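PDB 5WZJ: pumilio homolog 23 from Arabidopsis thaliana, which binds RNA sequence-specifically through its pumilio repeats, here an 18S rRNA sequence, and probably regulates the translation and stability of target messenger RNAs. Local coordinates for residues Arg470-Glu473 with Ala474-Ser478; Cys430-Leu433 with Gln434-Lys438; His66-Gln69 with Thr70-Gly74; Ala88-Phe91 with Pro92-Met96; Phe267-Glu270 with Thr271-Lys275. All coordinates share one frame; numbering follows the deposited sequence.

Contact 1 of 5, residues Arg470-Glu473 with Ala474-Ser478. With nucleotides of chain B.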
# COMPACT_ATOMS: atom_id res chain seq x y z
N ARG A 470 17.23 4.66 6.76
CA ARG A 470 16.75 5.17 5.47
C ARG A 470 17.04 6.66 5.31
O ARG A 470 17.29 7.13 4.19
CB ARG A 470 15.25 4.92 5.33
CG ARG A 470 14.86 3.45 5.50
CD ARG A 470 15.35 2.61 4.34
NE ARG A 470 14.53 1.41 4.21
CZ ARG A 470 14.24 0.81 3.06
NH1 ARG A 470 14.70 1.28 1.92
NH2 ARG A 470 13.46 -0.27 3.07
N VAL A 471 16.98 7.43 6.40
CA VAL A 471 17.30 8.85 6.32
C VAL A 471 18.76 9.05 5.93
O VAL A 471 19.08 9.81 5.01
CB VAL A 471 16.97 9.56 7.66
CG1 VAL A 471 17.30 11.06 7.58
CG2 VAL A 471 15.47 9.39 8.00
N ILE A 472 19.67 8.36 6.63
CA ILE A 472 21.09 8.44 6.31
C ILE A 472 21.35 8.06 4.85
O ILE A 472 22.11 8.73 4.14
CB ILE A 472 21.90 7.56 7.29
CG1 ILE A 472 21.87 8.20 8.68
CG2 ILE A 472 23.35 7.37 6.80
CD1 ILE A 472 22.54 7.35 9.73
N GLU A 473 20.69 7.00 4.36
CA GLU A 473 20.93 6.55 3.00
C GLU A 473 20.41 7.56 1.99
O GLU A 473 21.03 7.76 0.93
CB GLU A 473 20.29 5.17 2.77
CG GLU A 473 21.04 4.04 3.48
CD GLU A 473 20.25 2.74 3.54
OE1 GLU A 473 19.33 2.55 2.71
OE2 GLU A 473 20.54 1.93 4.43
N ALA A 474 19.28 8.21 2.29
CA ALA A 474 18.79 9.25 1.39
C ALA A 474 19.76 10.43 1.35
O ALA A 474 20.00 11.00 0.28
CB ALA A 474 17.40 9.70 1.84
N PHE A 475 20.33 10.81 2.50
CA PHE A 475 21.36 11.84 2.51
C PHE A 475 22.58 11.43 1.69
O PHE A 475 23.11 12.23 0.92
CB PHE A 475 21.78 12.16 3.95
CG PHE A 475 23.07 12.92 4.06
CD1 PHE A 475 23.13 14.27 3.72
CD2 PHE A 475 24.22 12.31 4.55
CE1 PHE A 475 24.32 14.98 3.85
CE2 PHE A 475 25.41 13.02 4.69
CZ PHE A 475 25.46 14.35 4.31
N LEU A 476 23.04 10.19 1.85
CA LEU A 476 24.19 9.72 1.08
C LEU A 476 23.93 9.76 -0.43
O LEU A 476 24.86 9.96 -1.22
CB LEU A 476 24.57 8.31 1.53
CG LEU A 476 25.17 8.26 2.94
CD1 LEU A 476 25.61 6.85 3.27
CD2 LEU A 476 26.36 9.21 3.06
N ALA A 477 22.67 9.58 -0.84
CA ALA A 477 22.31 9.66 -2.25
C ALA A 477 21.97 11.08 -2.70
O ALA A 477 21.73 11.28 -3.89
CB ALA A 477 21.11 8.75 -2.54
N SER A 478 21.93 12.05 -1.80
CA SER A 478 21.53 13.41 -2.15
C SER A 478 22.65 14.09 -2.94
O SER A 478 23.73 13.53 -3.14
CB SER A 478 21.21 14.21 -0.90
OG SER A 478 22.40 14.50 -0.17
P G B 2 13.67 -8.25 3.05
OP1 G B 2 12.41 -8.88 3.51
OP2 G B 2 13.86 -7.91 1.62
O5' G B 2 13.83 -6.92 3.90
C5' G B 2 14.20 -6.97 5.28
C4' G B 2 14.32 -5.58 5.85
O4' G B 2 15.44 -4.89 5.25
C3' G B 2 13.13 -4.66 5.63
O3' G B 2 12.15 -4.88 6.63
C2' G B 2 13.74 -3.25 5.68
O2' G B 2 13.71 -2.74 7.00
C1' G B 2 15.21 -3.50 5.28
N9 G B 2 15.61 -2.90 3.99
C8 G B 2 15.30 -3.24 2.69
N7 G B 2 15.88 -2.46 1.81
C5 G B 2 16.62 -1.56 2.58
C6 G B 2 17.46 -0.47 2.21
O6 G B 2 17.73 -0.06 1.08
N1 G B 2 18.00 0.17 3.32
C2 G B 2 17.76 -0.18 4.63
N2 G B 2 18.37 0.54 5.57
N3 G B 2 16.99 -1.20 4.99
C4 G B 2 16.46 -1.83 3.92
P A B 3 10.62 -4.45 6.43
OP1 A B 3 9.80 -5.56 6.99
OP2 A B 3 10.40 -3.99 5.03
O5' A B 3 10.46 -3.21 7.41
C5' A B 3 10.71 -3.33 8.80
C4' A B 3 10.58 -2.00 9.50
O4' A B 3 11.62 -1.10 9.04
C3' A B 3 9.28 -1.23 9.26
O3' A B 3 8.23 -1.67 10.09
C2' A B 3 9.69 0.22 9.49
O2' A B 3 9.71 0.54 10.88
C1' A B 3 11.13 0.23 8.98
N9 A B 3 11.25 0.71 7.59
C8 A B 3 11.58 -0.02 6.47
N7 A B 3 11.64 0.72 5.38
C5 A B 3 11.34 2.01 5.83
C6 A B 3 11.23 3.25 5.18
N6 A B 3 11.42 3.41 3.87
N1 A B 3 10.92 4.34 5.92
C2 A B 3 10.72 4.20 7.23
N3 A B 3 10.79 3.08 7.96
C4 A B 3 11.10 2.02 7.19
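The guanidinium of Arg-470 lies between two bases of the bound RNA. On one face is G2 of chain B, with its C5 3.3 Å above the plane, offset toward the rim. On the opposite face is N6 of A3 of chain B, also offset. Arg-470 NH2 donates a weak hydrogen bond of 3.1 Å to A3 N7. Arg-470 CG rests 3.6 Å from C6 of A3; the bend beyond it (chi2 -70°) turns the guanidinium in between the two bases. Glu-473 takes the Watson-Crick edge of G2. G2 N1 donates to Glu-473 OE1 at 2.8 Å with an angle of 165°, and G2 N2 donates to OE2. Such a stacking residue and a base-reading residue on one helix are the hallmark of a Puf repeat; this helix belongs to Pumilio 7. Replacing Arg-470 by a serine would probably open a gap between G2 and A3 and leave A3 N7 without its weak donor. The carboxylate of Glu-473 also has a salt bridge to Lys-511 and a hydrogen bond from Thr-508, which would help fix its rotation. Behind the bases, Ala-474 N bonds to Arg-470 O, and Ala-477 N to Glu-473 O. Ile-472 CG2 packs 4.2 Å from Leu-476 CD1. The Phe-475 ring meets Ile-472 O at its edge. Ser-478 OG donates to Phe-475 O at 2.6 Å.

Contact 2 of 5, residues Cys430-Leu433 with Gln434-Lys438. With nucleotides of chain B.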
# COMPACT_ATOMS: atom_id res chain seq x y z
N CYS A 430 10.65 10.03 9.50
CA CYS A 430 11.76 9.53 8.70
C CYS A 430 11.42 9.50 7.21
O CYS A 430 12.30 9.71 6.37
CB CYS A 430 12.20 8.16 9.20
SG CYS A 430 13.01 8.21 10.81
N LEU A 431 10.15 9.26 6.85
CA LEU A 431 9.76 9.35 5.45
C LEU A 431 9.82 10.79 4.94
O LEU A 431 10.25 11.03 3.81
CB LEU A 431 8.36 8.76 5.23
CG LEU A 431 8.23 7.24 5.37
CD1 LEU A 431 6.74 6.83 5.51
CD2 LEU A 431 8.86 6.51 4.18
N ILE A 432 9.37 11.75 5.76
CA ILE A 432 9.53 13.16 5.40
C ILE A 432 10.99 13.46 5.09
O ILE A 432 11.33 14.06 4.07
CB ILE A 432 9.00 14.06 6.53
CG1 ILE A 432 7.48 13.92 6.64
CG2 ILE A 432 9.37 15.52 6.29
CD1 ILE A 432 6.89 14.63 7.84
N LEU A 433 11.89 13.00 5.97
CA LEU A 433 13.32 13.26 5.81
C LEU A 433 13.87 12.59 4.56
O LEU A 433 14.73 13.16 3.88
CB LEU A 433 14.06 12.77 7.06
CG LEU A 433 13.86 13.64 8.32
CD1 LEU A 433 14.32 12.89 9.57
CD2 LEU A 433 14.63 14.95 8.17
N GLN A 434 13.40 11.38 4.24
CA GLN A 434 13.79 10.74 2.99
C GLN A 434 13.40 11.59 1.80
O GLN A 434 14.16 11.71 0.83
CB GLN A 434 13.15 9.35 2.89
CG GLN A 434 13.75 8.35 3.89
CD GLN A 434 12.91 7.12 4.05
OE1 GLN A 434 12.73 6.35 3.11
NE2 GLN A 434 12.38 6.92 5.25
N GLY A 435 12.21 12.20 1.85
CA GLY A 435 11.80 13.10 0.78
C GLY A 435 12.60 14.39 0.77
O GLY A 435 12.96 14.90 -0.29
N ILE A 436 12.89 14.93 1.97
CA ILE A 436 13.71 16.15 2.08
C ILE A 436 15.02 15.98 1.32
O ILE A 436 15.44 16.85 0.55
CB ILE A 436 13.95 16.49 3.57
CG1 ILE A 436 12.68 17.07 4.20
CG2 ILE A 436 15.16 17.44 3.75
CD1 ILE A 436 12.39 18.48 3.75
N PHE A 437 15.68 14.84 1.51
CA PHE A 437 17.01 14.69 0.93
C PHE A 437 16.98 14.40 -0.56
O PHE A 437 18.05 14.24 -1.17
CB PHE A 437 17.81 13.64 1.71
CG PHE A 437 18.30 14.16 3.04
CD1 PHE A 437 19.18 15.24 3.07
CD2 PHE A 437 17.84 13.63 4.24
CE1 PHE A 437 19.61 15.78 4.29
CE2 PHE A 437 18.26 14.16 5.46
CZ PHE A 437 19.15 15.23 5.49
N LYS A 438 15.81 14.39 -1.18
CA LYS A 438 15.73 14.36 -2.63
C LYS A 438 15.66 15.75 -3.25
O LYS A 438 15.84 15.87 -4.47
CB LYS A 438 14.54 13.49 -3.07
CG LYS A 438 14.81 12.00 -2.86
CD LYS A 438 13.56 11.16 -3.04
CE LYS A 438 13.01 11.28 -4.44
NZ LYS A 438 11.61 10.75 -4.53
P A B 3 10.62 -4.45 6.43
OP1 A B 3 9.80 -5.56 6.99
OP2 A B 3 10.40 -3.99 5.03
O5' A B 3 10.46 -3.21 7.41
C5' A B 3 10.71 -3.33 8.80
C4' A B 3 10.58 -2.00 9.50
O4' A B 3 11.62 -1.10 9.04
C3' A B 3 9.28 -1.23 9.26
O3' A B 3 8.23 -1.67 10.09
C2' A B 3 9.69 0.22 9.49
O2' A B 3 9.71 0.54 10.88
C1' A B 3 11.13 0.23 8.98
N9 A B 3 11.25 0.71 7.59
C8 A B 3 11.58 -0.02 6.47
N7 A B 3 11.64 0.72 5.38
C5 A B 3 11.34 2.01 5.83
C6 A B 3 11.23 3.25 5.18
N6 A B 3 11.42 3.41 3.87
N1 A B 3 10.92 4.34 5.92
C2 A B 3 10.72 4.20 7.23
N3 A B 3 10.79 3.08 7.96
C4 A B 3 11.10 2.02 7.19
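Gln-434 runs back along its helix toward Cys-430, and its amide meets the Watson-Crick edge of A3 of chain B. The first torsion (chi1 -70°) sets CG beside the backbone N and anti to the carbonyl carbon. The chain is extended beyond CG, which carries the amide past the backbone of Cys-430 to the base. Gln-434 NE2 donates to A3 N1 at 3.0 Å, nearly straight at 170°. Gln-434 NE2 also gives a weak bond of 3.0 Å to Cys-430 O, which accepts the main-chain N-H of Gln-434 as well. In return, A3 N6 donates weakly to Gln-434 OE1 at 3.3 Å. The amide thus offers a donor and an acceptor to the matching pair on adenine. Leu-431 and Gln-434 cross obliquely. Leu-431 CD2 lies 3.7 Å from Gln-434 NE2 and 3.5 Å from A3 N1, so a methyl flanks the polar pair. A leucine in place of Gln-434 would probably leave A3 N1 without its donor and N6 without its acceptor. One turn on, Ile-432 CG2 packs on Ile-436 CG1 at 4.2 Å. The Phe-437 ring approaches Leu-433 O obliquely, with CD2 3.2 Å away. These residues face inward: Leu-433 lies on Leu-399 and Leu-403, and Phe-437 on Tyr-447 and Leu-451. The helix therefore has a base-reading side and a core side, as the RNA-binding helices of Puf proteins do.

Contact 3 of 5, residues His66-Gln69 with Thr70-Gly74. With nucleotides of chain B.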
# COMPACT_ATOMS: atom_id res chain seq x y z
N HIS A 66 -16.00 -26.59 4.06
CA HIS A 66 -14.56 -26.71 3.92
C HIS A 66 -14.19 -27.81 2.92
O HIS A 66 -13.24 -27.65 2.15
CB HIS A 66 -13.93 -26.98 5.30
CG HIS A 66 -14.10 -25.85 6.26
ND1 HIS A 66 -13.14 -24.87 6.43
CD2 HIS A 66 -15.13 -25.51 7.07
CE1 HIS A 66 -13.56 -24.00 7.32
NE2 HIS A 66 -14.77 -24.35 7.71
N VAL A 67 -14.92 -28.93 2.93
CA VAL A 67 -14.66 -29.98 1.95
C VAL A 67 -14.97 -29.49 0.55
O VAL A 67 -14.21 -29.73 -0.39
CB VAL A 67 -15.48 -31.25 2.30
CG1 VAL A 67 -15.25 -32.33 1.25
CG2 VAL A 67 -15.10 -31.75 3.69
N LEU A 68 -16.08 -28.76 0.40
CA LEU A 68 -16.46 -28.25 -0.92
C LEU A 68 -15.39 -27.31 -1.46
O LEU A 68 -15.09 -27.33 -2.66
CB LEU A 68 -17.83 -27.58 -0.83
CG LEU A 68 -18.52 -27.10 -2.12
CD1 LEU A 68 -18.51 -28.18 -3.21
CD2 LEU A 68 -19.95 -26.67 -1.81
N GLN A 69 -14.77 -26.50 -0.59
CA GLN A 69 -13.65 -25.67 -1.02
C GLN A 69 -12.54 -26.51 -1.62
O GLN A 69 -11.97 -26.17 -2.66
CB GLN A 69 -13.08 -24.87 0.16
CG GLN A 69 -13.94 -23.71 0.62
CD GLN A 69 -13.23 -22.90 1.68
OE1 GLN A 69 -13.45 -23.11 2.87
NE2 GLN A 69 -12.38 -21.97 1.25
N THR A 70 -12.18 -27.60 -0.93
CA THR A 70 -11.16 -28.51 -1.43
C THR A 70 -11.54 -29.07 -2.79
O THR A 70 -10.72 -29.11 -3.71
CB THR A 70 -10.93 -29.64 -0.42
OG1 THR A 70 -10.58 -29.08 0.85
CG2 THR A 70 -9.81 -30.58 -0.90
N LEU A 71 -12.80 -29.50 -2.94
CA LEU A 71 -13.25 -30.04 -4.23
C LEU A 71 -13.15 -29.00 -5.35
O LEU A 71 -12.73 -29.32 -6.47
CB LEU A 71 -14.68 -30.55 -4.10
CG LEU A 71 -14.90 -31.60 -3.00
CD1 LEU A 71 -16.35 -31.99 -2.96
CD2 LEU A 71 -14.02 -32.82 -3.25
N LEU A 72 -13.55 -27.77 -5.07
CA LEU A 72 -13.58 -26.76 -6.13
C LEU A 72 -12.17 -26.38 -6.57
O LEU A 72 -11.95 -26.11 -7.75
CB LEU A 72 -14.34 -25.52 -5.65
CG LEU A 72 -15.85 -25.72 -5.52
CD1 LEU A 72 -16.51 -24.57 -4.77
CD2 LEU A 72 -16.47 -25.86 -6.90
N GLU A 73 -11.22 -26.36 -5.64
CA GLU A 73 -9.84 -26.03 -5.99
C GLU A 73 -9.07 -27.22 -6.54
O GLU A 73 -7.96 -27.04 -7.05
CB GLU A 73 -9.12 -25.42 -4.78
CG GLU A 73 -9.61 -23.98 -4.38
CD GLU A 73 -9.31 -23.60 -2.91
OE1 GLU A 73 -9.70 -22.48 -2.46
OE2 GLU A 73 -8.69 -24.43 -2.18
N GLY A 74 -9.62 -28.43 -6.47
CA GLY A 74 -8.91 -29.61 -6.94
C GLY A 74 -9.45 -30.16 -8.24
O GLY A 74 -8.82 -31.02 -8.87
P G B 11 -17.15 -14.54 11.23
OP1 G B 11 -18.34 -13.66 11.16
OP2 G B 11 -16.29 -14.54 12.44
O5' G B 11 -17.71 -16.00 10.95
C5' G B 11 -16.99 -17.17 11.28
C4' G B 11 -17.57 -18.35 10.54
O4' G B 11 -16.96 -18.41 9.22
C3' G B 11 -17.36 -19.72 11.17
O3' G B 11 -18.46 -20.58 10.83
C2' G B 11 -16.13 -20.22 10.45
O2' G B 11 -15.99 -21.63 10.46
C1' G B 11 -16.37 -19.68 9.04
N9 G B 11 -15.14 -19.55 8.25
C8 G B 11 -14.06 -18.74 8.51
N7 G B 11 -13.07 -18.91 7.66
C5 G B 11 -13.53 -19.90 6.79
C6 G B 11 -12.91 -20.50 5.67
O6 G B 11 -11.79 -20.28 5.21
N1 G B 11 -13.73 -21.47 5.08
C2 G B 11 -15.00 -21.81 5.52
N2 G B 11 -15.65 -22.76 4.82
N3 G B 11 -15.59 -21.25 6.56
C4 G B 11 -14.81 -20.31 7.15
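The helix 64-74 of Pumilio 1 is an RNA-binding helix of the Puf fold, and His-66 and Gln-69 present their side chains to the base of G11 of chain B. The imidazole of His-66 has the exocyclic N2 of G11 over the centre of one face, 3.4 Å above the ring plane. His-66 CE1 comes closest to the base, 3.2 Å from G11 C2. Gln-69 reaches the Watson-Crick edge with one atom. Gln-69 OE1 accepts from G11 N1 at 2.8 Å and from G11 N2 at 3.0 Å. With chi2 at -174° the glutamine stretches straight out, far enough for OE1 to meet the base. Behind it, His-66 O accepts from Thr-70 N and from Thr-70 OG1, which arrive from opposite faces of its plane. Leu-68 CG packs 4.2 Å from Leu-72 CD1, and both side chains also touch Val-103. Val-67 CG1 lies 4.3 Å from Leu-71 CG. NE2 of Gln-69 donates to Ser-106 OG, a hydroxyl that also bonds to Glu-73 OE1. This second-shell bond probably sets which way the amide is flipped. It would keep the oxygen turned to the base, where it suits the two N-H donors of a guanine.

Contact 4 of 5, residues Ala88-Phe91 with Pro92-Met96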
# COMPACT_ATOMS: atom_id res chain seq x y z
N ALA A 88 -25.79 -21.11 -9.79
CA ALA A 88 -25.87 -19.67 -10.03
C ALA A 88 -27.10 -19.06 -9.37
O ALA A 88 -27.03 -17.96 -8.82
CB ALA A 88 -25.87 -19.38 -11.53
N SER A 89 -28.23 -19.76 -9.39
CA SER A 89 -29.45 -19.17 -8.86
C SER A 89 -29.40 -19.01 -7.34
O SER A 89 -30.20 -18.24 -6.79
CB SER A 89 -30.66 -20.02 -9.26
OG SER A 89 -30.62 -21.30 -8.67
N VAL A 90 -28.48 -19.68 -6.66
CA VAL A 90 -28.32 -19.51 -5.22
C VAL A 90 -26.98 -18.90 -4.87
O VAL A 90 -26.65 -18.78 -3.69
CB VAL A 90 -28.53 -20.84 -4.47
CG1 VAL A 90 -29.96 -21.36 -4.71
CG2 VAL A 90 -27.51 -21.88 -4.90
N PHE A 91 -26.21 -18.49 -5.88
CA PHE A 91 -24.89 -17.91 -5.61
C PHE A 91 -24.94 -16.72 -4.66
O PHE A 91 -24.10 -16.67 -3.74
CB PHE A 91 -24.20 -17.56 -6.93
CG PHE A 91 -22.78 -17.11 -6.77
CD1 PHE A 91 -22.48 -15.77 -6.53
CD2 PHE A 91 -21.74 -18.01 -6.89
CE1 PHE A 91 -21.17 -15.36 -6.38
CE2 PHE A 91 -20.43 -17.60 -6.75
CZ PHE A 91 -20.14 -16.28 -6.51
N PRO A 92 -25.86 -15.75 -4.80
CA PRO A 92 -25.88 -14.63 -3.83
C PRO A 92 -26.11 -15.08 -2.40
O PRO A 92 -25.47 -14.54 -1.49
CB PRO A 92 -27.03 -13.74 -4.34
CG PRO A 92 -27.11 -14.04 -5.80
CD PRO A 92 -26.83 -15.53 -5.89
N ALA A 93 -27.01 -16.04 -2.17
CA ALA A 93 -27.21 -16.56 -0.82
C ALA A 93 -25.97 -17.31 -0.32
O ALA A 93 -25.59 -17.19 0.85
CB ALA A 93 -28.43 -17.47 -0.78
N ILE A 94 -25.33 -18.09 -1.19
CA ILE A 94 -24.07 -18.73 -0.80
C ILE A 94 -23.04 -17.66 -0.43
O ILE A 94 -22.41 -17.71 0.64
CB ILE A 94 -23.55 -19.65 -1.91
CG1 ILE A 94 -24.42 -20.92 -2.02
CG2 ILE A 94 -22.07 -20.04 -1.63
CD1 ILE A 94 -24.05 -21.82 -3.20
N ALA A 95 -22.88 -16.66 -1.30
CA ALA A 95 -21.86 -15.65 -1.13
C ALA A 95 -22.07 -14.79 0.12
O ALA A 95 -21.10 -14.24 0.65
CB ALA A 95 -21.80 -14.76 -2.38
N MET A 96 -23.30 -14.66 0.60
CA MET A 96 -23.56 -13.84 1.78
C MET A 96 -23.57 -14.65 3.07
O MET A 96 -23.89 -14.11 4.13
CB MET A 96 -24.89 -13.09 1.61
CG MET A 96 -24.80 -12.02 0.52
SD MET A 96 -26.42 -11.45 -0.07
CE MET A 96 -27.03 -10.62 1.37
O HOH W 1 -29.52 -16.44 -4.04
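Val-90 and Ile-94 meet through their branch ends, CG2 of the valine 3.9 Å from CD1 of the isoleucine. In the backbone, Val-90, at the N-cap position, offers its carbonyl O to Ile-94 N at 2.9 Å with an angle of 169°. The next bond runs from Ala-95 N to Phe-91 O at 2.7 Å. Phe-91 has CG anti to the backbone N (chi1 -173°), which sends the ring along the helix, where Phe-91 CE1 sits 4.1 Å from Ala-95 CB. Pro-92 CD packs on Phe-91 CB at 3.5 Å. The proline has no N-H to give, and in the first turn of a helix none is needed. Ala-93 N donates to a water at 3.2 Å, and this water gives a weak bond to Ser-89 O. Further out, the Phe-91 side chain touches Ile-131, Ile-135 and Val-151, while Ala-95 also touches Val-151. Ile-94 and Ala-93 rest on Tyr-56 of the helix 55-59. The short helix thus packs against helices 55-59, 121-137, 140-144 and 146-160. A brief helix opened by a proline in its first turn, packed between neighbouring helices, here forms part of Pumilio 2 in the Puf superhelix.

Contact 5 of 5, residues Phe267-Glu270 with Thr271-Lys275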
# COMPACT_ATOMS: atom_id res chain seq x y z
N PHE A 267 -18.20 17.01 -17.04
CA PHE A 267 -18.35 16.67 -15.62
C PHE A 267 -18.38 17.93 -14.77
O PHE A 267 -17.43 18.71 -14.76
CB PHE A 267 -17.21 15.75 -15.18
CG PHE A 267 -17.18 15.50 -13.69
CD1 PHE A 267 -17.99 14.54 -13.12
CD2 PHE A 267 -16.33 16.23 -12.87
CE1 PHE A 267 -17.97 14.30 -11.75
CE2 PHE A 267 -16.30 16.00 -11.51
CZ PHE A 267 -17.13 15.03 -10.95
N HIS A 268 -19.47 18.12 -14.03
CA HIS A 268 -19.69 19.32 -13.25
C HIS A 268 -20.32 18.90 -11.93
O HIS A 268 -21.22 18.06 -11.91
CB HIS A 268 -20.59 20.31 -14.02
CG HIS A 268 -20.79 21.63 -13.34
ND1 HIS A 268 -21.95 21.96 -12.68
CD2 HIS A 268 -19.98 22.71 -13.25
CE1 HIS A 268 -21.84 23.19 -12.20
NE2 HIS A 268 -20.66 23.67 -12.53
N ILE A 269 -19.83 19.45 -10.82
CA ILE A 269 -20.40 19.20 -9.50
C ILE A 269 -21.17 20.45 -9.10
O ILE A 269 -20.56 21.47 -8.75
CB ILE A 269 -19.33 18.86 -8.45
CG1 ILE A 269 -18.47 17.68 -8.90
CG2 ILE A 269 -19.99 18.56 -7.12
CD1 ILE A 269 -17.27 17.47 -7.98
N GLU A 270 -22.50 20.37 -9.15
CA GLU A 270 -23.37 21.46 -8.71
C GLU A 270 -23.15 21.75 -7.23
O GLU A 270 -22.73 20.90 -6.45
CB GLU A 270 -24.84 21.13 -8.95
CG GLU A 270 -25.23 20.90 -10.39
CD GLU A 270 -26.33 19.86 -10.53
OE1 GLU A 270 -26.98 19.55 -9.50
OE2 GLU A 270 -26.55 19.34 -11.65
N THR A 271 -23.50 22.98 -6.85
CA THR A 271 -23.17 23.51 -5.52
C THR A 271 -23.77 22.67 -4.40
O THR A 271 -23.11 22.42 -3.38
CB THR A 271 -23.63 24.96 -5.44
OG1 THR A 271 -22.93 25.73 -6.42
CG2 THR A 271 -23.36 25.54 -4.06
N ASN A 272 -25.03 22.24 -4.55
CA ASN A 272 -25.67 21.49 -3.47
C ASN A 272 -25.07 20.08 -3.34
O ASN A 272 -24.91 19.57 -2.23
CB ASN A 272 -27.18 21.43 -3.68
CG ASN A 272 -27.56 20.87 -5.05
OD1 ASN A 272 -26.79 20.93 -6.00
ND2 ASN A 272 -28.77 20.31 -5.14
N VAL A 273 -24.73 19.44 -4.46
CA VAL A 273 -24.09 18.14 -4.37
C VAL A 273 -22.69 18.26 -3.78
O VAL A 273 -22.27 17.44 -2.96
CB VAL A 273 -24.07 17.46 -5.75
CG1 VAL A 273 -23.40 16.10 -5.64
CG2 VAL A 273 -25.48 17.31 -6.31
N ALA A 274 -21.96 19.30 -4.18
CA ALA A 274 -20.62 19.51 -3.60
C ALA A 274 -20.69 19.64 -2.09
O ALA A 274 -19.84 19.09 -1.37
CB ALA A 274 -19.98 20.75 -4.21
N LYS A 275 -21.69 20.36 -1.58
CA LYS A 275 -21.90 20.47 -0.14
C LYS A 275 -22.12 19.10 0.51
O LYS A 275 -21.55 18.80 1.56
CB LYS A 275 -23.09 21.40 0.12
CG LYS A 275 -23.19 21.95 1.53
CD LYS A 275 -24.01 23.25 1.54
CE LYS A 275 -24.04 23.92 2.91
NZ LYS A 275 -25.02 23.28 3.84
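Glu-270 and Asn-272 lie side by side and point the same way at the start of a helix. Beyond the adjoining Thr-271, Glu-270 CB meets Asn-272 OD1 at 3.5 Å. CG stands beside the backbone N and anti to the carbonyl carbon (chi1 -61°). The chain then bends at chi2 and brings the carboxylate alongside the amide of Asn-272. The two planes are nearly coplanar, 18° apart. At the tip, Glu-270 OE1 is 3.8 Å from Asn-272 OD1 and 4.2 Å from Val-273 CG2. These are loose contacts, and two acceptor oxygens at this distance would not attract each other. A carboxylate near the N-terminal end of a helix would probably be favoured by the helix dipole. Asn-272 OD1 also takes a weak bond of 3.0 Å from Val-273 N. The main chain does the firmer work. Ala-274 N donates to Glu-270 O at 2.9 Å with an angle of 166°. On the buried side, Ile-269 CG2 touches Ala-274 CB at 3.6 Å, and both Ile-269 and Val-273 lie on Cys-257. Ile-269 N is held by Glu-304 of the helix 299-310. With Glu-270 at the N-cap position, this is the entry from a loop into the helix 271-279, which opens Pumilio 5. The Ile-269 to Ala-274 contact, between the residue before the N-cap and the fourth of the helix, is a hydrophobic staple.

Overall arrangement
Contacts 1 and 2 are neighbours on the RNA-binding surface, with centres about 8 Å apart. Arg-470 CB packs against Gln-434 CD at 3.5 Å, and A3 of chain B is shared between them, while contact 1 alone of the two hydrogen-bonds G2. Contact 3 reads G11 at the other end of the RNA, about 50 Å from contact 1 between centres, on the opposite side of the chain's centre. The RNA therefore runs antiparallel to the protein, its 5' bases on later repeats. Contact 4 is about 17 Å from contact 3 between centres, and its nearest atom is about 6 Å from the RNA. Contact 5 is farther off, about 17 Å from the RNA at its nearest atom.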